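Local coordinates for putative DNA ligase-like protein Rv0938/MT0965 (Mycobacterium tuberculosis, PDB 2IRU) that probably repairs DNA double-strand breaks by non-homologous end joining together with Ku, the part present here being its primase-like polymerase domain, at residues Glu41-Leu44 and Gly45-Gly49; Val276-Arg279 and Ile280-Gly284; Thr25-Thr28 and Lys29-Phe33. All blocks are in the same frame, centred on the assembly; numbering follows the deposited sequence.

How the interactions relate
All three contacts are local, each made within a continuous run of the chain. They follow one another in series and none nests or crosses. Interaction 3 comes first: residues 25-33 turn from the hairpin of strands 20-22 and 27-28 into helix 29-47. Interaction 1, residues 41-49, lies near the other end of that helix; the centres of interactions 1 and 3 are about 22 Å apart. Interaction 2, residues 276-284, is on helix 273-283, far along the sequence. It comes back against helix 29-47: Val-42 CG2 touches Ile-280 CD1 at 3.5 Å. Interactions 2 and 3 do not touch, but Tyr-273 of helix 273-283 packs on Thr-27 and Asp-31.

Interaction 1: residues Glu41-Leu44 and Gly45-Gly49; sequences EVML and GHIAG
His-46 folds its ring back toward the carbonyl of Val-42, one turn earlier in the chain. Its CB starts near Met-43 O. CG stands beside the backbone N and opposite the carbonyl carbon (chi1 -40°), which sends the ring back along the helix. His-46 CD2 then comes within 3.0 Å of Val-42 O, a ring carbon meeting a carbonyl oxygen. NE2 is also near this oxygen, but the angle is poor and it makes no hydrogen bond there. It bonds instead to Asp-285, while ND1 bonds to Asp-291. Two carboxylates at one ring would probably favour an imidazole with a proton on both nitrogens. The ring thus ties the C-terminal tail of the modelled chain to helix 29-47.

This helix belongs to the primase-polymerase domain of LigD. Its backbone bonding is irregular here. A water accepts from Gly-45 N at 2.9 Å and lies 2.8 Å from Glu-41 O, so it stands between two groups that would normally bond directly. His-46 N bonds to Met-43 O, three residues back, at 3.1 Å. Leu-44 O takes two donors: Ile-47 N from above the carbonyl plane, and Ala-48 N, at 2.7 Å, nearly in line with the C=O bond.

On the buried side, Ile-47 CD1 packs 4.2 Å from Leu-44 CD2 and 4.3 Å from Met-43 CE. Met-43 and Leu-44 both rest on Leu-102 of helix 99-107. The Ile-47 side chain is about 9 Å from those of His-114 and Thr-239, which probably bind the substrate.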
ATOM      1  N   GLU A  41     -11.059   4.927   9.461  1.00  8.17           N
ATOM      2  CA  GLU A  41     -12.314   4.427   8.894  1.00 10.94           C
ATOM      3  C   GLU A  41     -12.109   4.026   7.448  1.00 10.12           C
ATOM      4  O   GLU A  41     -12.579   2.952   7.037  1.00 11.56           O
ATOM      5  CB  GLU A  41     -13.415   5.472   8.986  1.00 10.99           C
ATOM      6  CG  GLU A  41     -14.820   4.961   8.543  1.00 14.79           C
ATOM      7  CD  GLU A  41     -15.858   6.091   8.370  1.00 15.54           C
ATOM      8  OE1 GLU A  41     -15.594   7.241   8.821  1.00 22.90           O
ATOM      9  OE2 GLU A  41     -16.956   5.816   7.814  1.00 20.54           O
ATOM     10  N   VAL A  42     -11.434   4.889   6.683  1.00  8.22           N
ATOM     11  CA  VAL A  42     -11.229   4.621   5.245  1.00  8.44           C
ATOM     12  C   VAL A  42     -10.056   3.680   4.985  1.00  8.00           C
ATOM     13  O   VAL A  42     -10.069   2.939   3.963  1.00  9.41           O
ATOM     14  CB  VAL A  42     -11.085   5.932   4.407  1.00  8.51           C
ATOM     15  CG1 VAL A  42     -12.339   6.783   4.543  1.00  8.01           C
ATOM     16  CG2 VAL A  42      -9.805   6.738   4.779  1.00  7.51           C
ATOM     17  N   MET A  43      -9.063   3.697   5.880  1.00  6.92           N
ATOM     18  CA  MET A  43      -7.875   2.860   5.701  1.00  6.79           C
ATOM     19  C   MET A  43      -8.112   1.375   6.022  1.00  6.12           C
ATOM     20  O   MET A  43      -7.569   0.483   5.355  1.00  6.98           O
ATOM     21  CB  MET A  43      -6.681   3.379   6.540  1.00  6.61           C
ATOM     22  CG  MET A  43      -5.376   2.703   6.183  1.00  7.73           C
ATOM     23  SD  MET A  43      -4.003   3.402   7.096  1.00  8.38           S
ATOM     24  CE  MET A  43      -2.626   2.424   6.447  1.00  8.56           C
ATOM     25  N   LEU A  44      -8.915   1.106   7.039  1.00  6.06           N
ATOM     26  CA  LEU A  44      -8.982  -0.262   7.586  1.00  5.85           C
ATOM     27  C   LEU A  44      -9.455  -1.321   6.569  1.00  6.25           C
ATOM     28  O   LEU A  44      -8.885  -2.436   6.517  1.00  6.49           O
ATOM     29  CB  LEU A  44      -9.785  -0.301   8.867  1.00  6.90           C
ATOM     30  CG  LEU A  44      -9.024   0.300  10.046  1.00  6.31           C
ATOM     31  CD1 LEU A  44     -10.058   0.394  11.153  1.00 13.19           C
ATOM     32  CD2 LEU A  44      -7.838  -0.534  10.457  1.00  8.38           C
ATOM     33  N   GLY A  45     -10.406  -0.950   5.700  1.00  5.88           N
ATOM     34  CA  GLY A  45     -11.026  -1.908   4.773  1.00  6.78           C
ATOM     35  C   GLY A  45      -9.984  -2.473   3.810  1.00  6.80           C
ATOM     36  O   GLY A  45     -10.122  -3.588   3.301  1.00  8.10           O
ATOM     37  N   HIS A  46      -8.945  -1.690   3.550  1.00  6.03           N
ATOM     38  CA  HIS A  46      -7.921  -2.092   2.560  1.00  6.41           C
ATOM     39  C   HIS A  46      -6.708  -2.832   3.115  1.00  7.07           C
ATOM     40  O   HIS A  46      -5.860  -3.338   2.333  1.00  6.96           O
ATOM     41  CB  HIS A  46      -7.507  -0.889   1.697  1.00  7.78           C
ATOM     42  CG  HIS A  46      -8.673  -0.034   1.322  1.00  7.20           C
ATOM     43  ND1 HIS A  46      -9.663  -0.464   0.461  1.00  7.93           N
ATOM     44  CD2 HIS A  46      -9.041   1.194   1.744  1.00  9.50           C
ATOM     45  CE1 HIS A  46     -10.587   0.481   0.366  1.00  8.23           C
ATOM     46  NE2 HIS A  46     -10.233   1.493   1.144  1.00  8.49           N
ATOM     47  N   ILE A  47      -6.643  -2.896   4.455  1.00  7.24           N
ATOM     48  CA  ILE A  47      -5.633  -3.667   5.160  1.00  6.66           C
ATOM     49  C   ILE A  47      -6.223  -4.806   6.011  1.00  7.88           C
ATOM     50  O   ILE A  47      -5.486  -5.685   6.434  1.00  7.62           O
ATOM     51  CB  ILE A  47      -4.667  -2.778   5.961  1.00  8.01           C
ATOM     52  CG1 ILE A  47      -5.406  -2.053   7.088  1.00  5.78           C
ATOM     53  CG2 ILE A  47      -4.080  -1.696   5.028  1.00  8.20           C
ATOM     54  CD1 ILE A  47      -4.449  -1.139   7.979  1.00  7.44           C
ATOM     55  N   ALA A  48      -7.546  -4.796   6.206  1.00  8.05           N
ATOM     56  CA  ALA A  48      -8.233  -5.904   6.915  1.00 10.26           C
ATOM     57  C   ALA A  48      -7.836  -7.261   6.323  1.00  9.35           C
ATOM     58  O   ALA A  48      -7.774  -7.444   5.095  1.00 10.32           O
ATOM     59  CB  ALA A  48      -9.745  -5.743   6.811  1.00 11.73           C
ATOM     60  N   GLY A  49      -7.617  -8.232   7.215  1.00  9.08           N
ATOM     61  CA  GLY A  49      -7.343  -9.597   6.792  1.00  6.97           C
ATOM     62  C   GLY A  49      -5.947  -9.814   6.217  1.00  7.31           C
ATOM     63  O   GLY A  49      -5.620 -10.935   5.819  1.00  8.32           O
TER
HETATM   64  O   HOH W   1     -12.261   1.145   4.890  1.00 24.43           O

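Interaction 2: residues Val276-Arg279 and Ile280-Gly284; sequences VLTR and IARDG
Arg-279 and Arg-282 meet at a slant, one turn apart on helix 273-283. Arg-282 NH2 comes within 3.8 Å of Arg-279 CG, and Arg-279 CA sits over one face of the Arg-282 guanidinium, toward its rim. The two guanidinium planes are 80° apart. Arg-279 NH1 and Arg-282 NH2 are like charges at 4.0 Å, and each is drawn to an acid of its own. Arg-282 leaves the backbone with CG opposite N (chi1 -173°) and bends at chi3. This brings NE and NH2 to Asp-283 OD2, with NH2 at 3.1 Å. Both bonds are weak in angle, but they make up a salt bridge. Arg-279 NH1 makes a salt bridge with Glu-262, and its NH2 donates to Pro-257 O. Glu-262 would probably offset the charge of Arg-279.

On another side of the helix, Ile-280 CD1 packs 3.9 Å from Val-276 CG1. Ile-280 CG1 also lies close to Val-276 O.

Regular helix bonds hold these side chains in place. Ile-280 N reaches Val-276 O at 2.9 Å, and Asp-283 N reaches Arg-279 O at 2.8 Å. Gly-284 N still bonds to Ile-280 O, at 2.8 Å. Gly-284 then leaves helical geometry with a positive phi of 65°, and the helix stops.

Ile-280 rests on Val-39 and Val-42 of helix 29-47. Val-276 rests on Tyr-35 of the same helix, and on Val-254 and Ala-256 of strand 253-257. Helix 273-283 therefore touches helix 29-47 and a strand of the mixed sheet.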
ATOM      1  N   VAL A 276      -4.661  14.774   2.592  1.00 13.92           N
ATOM      2  CA  VAL A 276      -5.429  13.515   2.544  1.00 14.02           C
ATOM      3  C   VAL A 276      -6.609  13.603   3.503  1.00 13.13           C
ATOM      4  O   VAL A 276      -7.741  13.190   3.173  1.00 13.22           O
ATOM      5  CB  VAL A 276      -4.515  12.313   2.849  1.00 14.45           C
ATOM      6  CG1 VAL A 276      -5.345  11.028   3.076  1.00 16.10           C
ATOM      7  CG2 VAL A 276      -3.496  12.147   1.671  1.00 15.31           C
ATOM      8  N   LEU A 277      -6.361  14.133   4.695  1.00 13.56           N
ATOM      9  CA  LEU A 277      -7.444  14.307   5.676  1.00 12.73           C
ATOM     10  C   LEU A 277      -8.581  15.197   5.132  1.00 13.80           C
ATOM     11  O   LEU A 277      -9.774  14.881   5.278  1.00 14.39           O
ATOM     12  CB  LEU A 277      -6.846  14.870   6.954  1.00 13.39           C
ATOM     13  CG  LEU A 277      -6.041  13.839   7.778  1.00 11.79           C
ATOM     14  CD1 LEU A 277      -5.387  14.584   8.987  1.00 12.67           C
ATOM     15  CD2 LEU A 277      -6.880  12.630   8.314  1.00 15.27           C
ATOM     16  N   THR A 278      -8.197  16.320   4.521  1.00 12.56           N
ATOM     17  CA  THR A 278      -9.170  17.269   3.939  1.00 13.48           C
ATOM     18  C   THR A 278     -10.000  16.572   2.843  1.00 13.19           C
ATOM     19  O   THR A 278     -11.228  16.726   2.763  1.00 13.59           O
ATOM     20  CB  THR A 278      -8.436  18.491   3.412  1.00 13.12           C
ATOM     21  OG1 THR A 278      -7.820  19.139   4.538  1.00 15.15           O
ATOM     22  CG2 THR A 278      -9.387  19.495   2.728  1.00 15.40           C
ATOM     23  N   ARG A 279      -9.315  15.778   2.039  1.00 12.59           N
ATOM     24  CA  ARG A 279      -9.955  15.041   0.938  1.00 13.24           C
ATOM     25  C   ARG A 279     -10.974  14.014   1.468  1.00 13.35           C
ATOM     26  O   ARG A 279     -12.088  13.897   0.926  1.00 13.78           O
ATOM     27  CB  ARG A 279      -8.895  14.374   0.079  1.00 12.53           C
ATOM     28  CG  ARG A 279      -8.111  15.420  -0.778  1.00 12.68           C
ATOM     29  CD  ARG A 279      -6.791  14.876  -1.285  1.00 13.62           C
ATOM     30  NE  ARG A 279      -7.017  13.748  -2.194  1.00 14.98           N
ATOM     31  CZ  ARG A 279      -7.371  13.861  -3.473  1.00 18.20           C
ATOM     32  NH1 ARG A 279      -7.523  15.063  -4.069  1.00 15.82           N
ATOM     33  NH2 ARG A 279      -7.570  12.742  -4.174  1.00 17.07           N
ATOM     34  N   ILE A 280     -10.591  13.291   2.524  1.00 14.20           N
ATOM     35  CA  ILE A 280     -11.500  12.306   3.120  1.00 15.80           C
ATOM     36  C   ILE A 280     -12.798  12.966   3.607  1.00 16.12           C
ATOM     37  O   ILE A 280     -13.901  12.445   3.359  1.00 16.25           O
ATOM     38  CB  ILE A 280     -10.850  11.489   4.247  1.00 15.97           C
ATOM     39  CG1 ILE A 280      -9.691  10.641   3.688  1.00 15.40           C
ATOM     40  CG2 ILE A 280     -11.939  10.696   5.013  1.00 16.85           C
ATOM     41  CD1 ILE A 280      -8.712  10.115   4.782  1.00 16.70           C
ATOM     42  N   ALA A 281     -12.658  14.114   4.269  1.00 16.38           N
ATOM     43  CA  ALA A 281     -13.809  14.863   4.775  1.00 16.91           C
ATOM     44  C   ALA A 281     -14.759  15.293   3.657  1.00 17.32           C
ATOM     45  O   ALA A 281     -15.977  15.317   3.847  1.00 17.54           O
ATOM     46  CB  ALA A 281     -13.354  16.069   5.581  1.00 16.71           C
ATOM     47  N   ARG A 282     -14.194  15.611   2.493  1.00 17.62           N
ATOM     48  CA  ARG A 282     -14.959  16.146   1.369  1.00 18.04           C
ATOM     49  C   ARG A 282     -15.581  15.054   0.505  1.00 17.87           C
ATOM     50  O   ARG A 282     -16.770  15.126   0.134  1.00 17.74           O
ATOM     51  CB  ARG A 282     -14.049  17.031   0.525  1.00 18.71           C
ATOM     52  CG  ARG A 282     -14.775  17.778  -0.594  1.00 20.15           C
ATOM     53  CD  ARG A 282     -13.802  18.638  -1.397  1.00 24.84           C
ATOM     54  NE  ARG A 282     -12.884  17.816  -2.185  1.00 27.12           N
ATOM     55  CZ  ARG A 282     -11.555  17.913  -2.138  1.00 31.49           C
ATOM     56  NH1 ARG A 282     -10.979  18.823  -1.352  1.00 32.60           N
ATOM     57  NH2 ARG A 282     -10.803  17.108  -2.887  1.00 31.96           N
ATOM     58  N   ASP A 283     -14.783  14.038   0.190  1.00 17.41           N
ATOM     59  CA  ASP A 283     -15.168  13.041  -0.810  1.00 18.19           C
ATOM     60  C   ASP A 283     -15.332  11.613  -0.272  1.00 17.62           C
ATOM     61  O   ASP A 283     -15.747  10.706  -1.030  1.00 17.41           O
ATOM     62  CB  ASP A 283     -14.136  13.027  -1.952  1.00 18.96           C
ATOM     63  CG  ASP A 283     -13.943  14.393  -2.599  1.00 20.09           C
ATOM     64  OD1 ASP A 283     -14.949  15.068  -2.894  1.00 21.01           O
ATOM     65  OD2 ASP A 283     -12.777  14.783  -2.823  1.00 21.63           O
ATOM     66  N   GLY A 284     -14.991  11.408   0.997  1.00 17.01           N
ATOM     67  CA  GLY A 284     -14.916  10.059   1.562  1.00 16.15           C
ATOM     68  C   GLY A 284     -13.810   9.245   0.897  1.00 16.86           C
ATOM     69  O   GLY A 284     -12.810   9.820   0.427  1.00 17.24           O
TER

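Interaction 3: residues Thr25-Thr28 and Lys29-Phe33; sequences TGTT and KSDIF
Thr-28 and Asp-31 exchange two hydrogen bonds at the start of helix 29-47. Thr-28 N donates to Asp-31 OD2 at 2.9 Å, nearly straight at 167°. It meets this oxygen on the anti side, 31° out of the carboxylate plane. In return, Asp-31 N donates to Thr-28 OG1 at 3.0 Å. The torsion chi1 64° sets Thr-28 OG1 between its backbone N and carbonyl carbon, which turns it to the N-H of Asp-31. Ile-32 N closes that turn on Thr-28 O at 3.0 Å.

A water adds a second donor to Asp-31 OD2, at 2.6 Å, and also donates to Gly-26 O at 3.0 Å. It bridges the carboxylate to the turn before the helix. The helix N terminus would probably help to stabilise the negative charge of Asp-31.

Next to the polar exchange, Thr-27 CG2 makes the apolar contact. It lies 3.7 Å from Asp-31 CB and 3.8 Å from Ile-32 CD1, and the Thr-27 and Ile-32 side chains meet at about a right angle. The hydroxyl of Thr-27 points elsewhere, sharing a hydrogen bond of 2.7 Å between its OG1 and Thr-25 OG1. Gly-26 has a positive phi, and with Thr-27 it faces Tyr-22 in a G1 beta bulge of the hairpin.

Farther out, Lys-29 NZ bonds to Thr-15 O and Gln-107 OE1. The backbones of Lys-29 and Ser-30 bond to those of Lys-19 and Ala-17, respectively, in a part of the chain that probably contacts target DNA.

Thr-28 is the N-cap residue, and its reciprocal bonds with Asp-31 form a capping box, a classic way to begin an alpha helix, here directly after a bulged beta hairpin.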
ATOM      1  N   THR A  25       9.699  19.352   8.208  1.00  6.10           N
ATOM      2  CA  THR A  25       8.355  19.944   8.340  1.00  6.14           C
ATOM      3  C   THR A  25       7.933  20.097   9.827  1.00  6.31           C
ATOM      4  O   THR A  25       6.949  20.808  10.088  1.00  7.71           O
ATOM      5  CB  THR A  25       7.315  19.066   7.598  1.00  6.36           C
ATOM      6  OG1 THR A  25       7.412  17.714   8.084  1.00  7.31           O
ATOM      7  CG2 THR A  25       7.516  19.118   6.073  1.00  7.45           C
ATOM      8  N   GLY A  26       8.669  19.455  10.747  1.00  6.14           N
ATOM      9  CA  GLY A  26       8.382  19.502  12.184  1.00  7.14           C
ATOM     10  C   GLY A  26       7.219  18.598  12.593  1.00  6.40           C
ATOM     11  O   GLY A  26       6.705  18.707  13.731  1.00  7.56           O
ATOM     12  N   THR A  27       6.837  17.690  11.691  1.00  7.08           N
ATOM     13  CA  THR A  27       5.732  16.752  11.922  1.00  6.26           C
ATOM     14  C   THR A  27       6.068  15.816  13.085  1.00  6.55           C
ATOM     15  O   THR A  27       7.122  15.210  13.093  1.00  6.05           O
ATOM     16  CB  THR A  27       5.439  15.917  10.632  1.00  6.15           C
ATOM     17  OG1 THR A  27       5.263  16.823   9.519  1.00  7.05           O
ATOM     18  CG2 THR A  27       4.149  15.082  10.849  1.00  6.50           C
ATOM     19  N   THR A  28       5.174  15.760  14.070  1.00  5.22           N
ATOM     20  CA  THR A  28       5.437  15.087  15.359  1.00  7.18           C
ATOM     21  C   THR A  28       4.712  13.749  15.504  1.00  6.53           C
ATOM     22  O   THR A  28       3.808  13.393  14.719  1.00  6.23           O
ATOM     23  CB  THR A  28       4.937  15.929  16.543  1.00  6.41           C
ATOM     24  OG1 THR A  28       3.503  16.054  16.458  1.00  6.67           O
ATOM     25  CG2 THR A  28       5.577  17.320  16.581  1.00  7.94           C
ATOM     26  N   LYS A  29       5.074  13.020  16.545  1.00  6.94           N
ATOM     27  CA  LYS A  29       4.344  11.793  16.869  1.00  7.50           C
ATOM     28  C   LYS A  29       2.861  12.103  17.073  1.00  7.12           C
ATOM     29  O   LYS A  29       2.010  11.361  16.577  1.00  6.86           O
ATOM     30  CB  LYS A  29       4.924  11.118  18.104  1.00  8.32           C
ATOM     31  CG  LYS A  29       6.247  10.459  17.897  1.00  9.75           C
ATOM     32  CD  LYS A  29       6.596   9.565  19.089  1.00  7.93           C
ATOM     33  CE  LYS A  29       5.740   8.269  19.156  1.00 10.50           C
ATOM     34  NZ  LYS A  29       6.028   7.338  20.377  1.00  8.35           N
ATOM     35  N   SER A  30       2.540  13.218  17.736  1.00  7.71           N
ATOM     36  CA  SER A  30       1.132  13.629  17.932  1.00  7.98           C
ATOM     37  C   SER A  30       0.404  13.824  16.587  1.00  7.08           C
ATOM     38  O   SER A  30      -0.740  13.364  16.400  1.00  7.30           O
ATOM     39  CB  SER A  30       1.043  14.900  18.785  1.00  9.55           C
ATOM     40  OG  SER A  30      -0.301  15.222  19.077  1.00 14.51           O
ATOM     41  N   ASP A  31       1.081  14.481  15.659  1.00  6.68           N
ATOM     42  CA  ASP A  31       0.517  14.665  14.308  1.00  6.11           C
ATOM     43  C   ASP A  31       0.166  13.318  13.680  1.00  7.61           C
ATOM     44  O   ASP A  31      -0.897  13.155  13.051  1.00  7.13           O
ATOM     45  CB  ASP A  31       1.516  15.377  13.398  1.00  7.69           C
ATOM     46  CG  ASP A  31       1.689  16.859  13.750  1.00  8.43           C
ATOM     47  OD1 ASP A  31       0.709  17.512  14.186  1.00  6.54           O
ATOM     48  OD2 ASP A  31       2.805  17.360  13.529  1.00  6.36           O
ATOM     49  N   ILE A  32       1.101  12.386  13.789  1.00  6.42           N
ATOM     50  CA  ILE A  32       0.934  11.057  13.181  1.00  8.14           C
ATOM     51  C   ILE A  32      -0.192  10.246  13.848  1.00  7.85           C
ATOM     52  O   ILE A  32      -1.005   9.571  13.165  1.00  7.32           O
ATOM     53  CB  ILE A  32       2.326  10.354  13.143  1.00 10.11           C
ATOM     54  CG1 ILE A  32       3.336  11.201  12.307  1.00  9.05           C
ATOM     55  CG2 ILE A  32       2.251   8.928  12.695  1.00 13.70           C
ATOM     56  CD1 ILE A  32       2.916  11.536  10.919  1.00 22.61           C
ATOM     57  N   PHE A  33      -0.245  10.333  15.179  1.00  7.01           N
ATOM     58  CA  PHE A  33      -1.303   9.690  15.974  1.00  7.44           C
ATOM     59  C   PHE A  33      -2.673  10.183  15.498  1.00  6.69           C
ATOM     60  O   PHE A  33      -3.604   9.402  15.228  1.00  7.51           O
ATOM     61  CB  PHE A  33      -1.057  10.017  17.457  1.00  7.13           C
ATOM     62  CG  PHE A  33      -1.792   9.117  18.452  1.00 10.15           C
ATOM     63  CD1 PHE A  33      -1.380   7.799  18.689  1.00  8.45           C
ATOM     64  CD2 PHE A  33      -2.807   9.655  19.245  1.00 13.13           C
ATOM     65  CE1 PHE A  33      -2.023   7.023  19.687  1.00  9.20           C
ATOM     66  CE2 PHE A  33      -3.441   8.874  20.230  1.00 13.92           C
ATOM     67  CZ  PHE A  33      -3.034   7.568  20.434  1.00 12.39           C
TER
HETATM   68  O   HOH W   2       3.903  19.739  13.616  1.00 12.69           O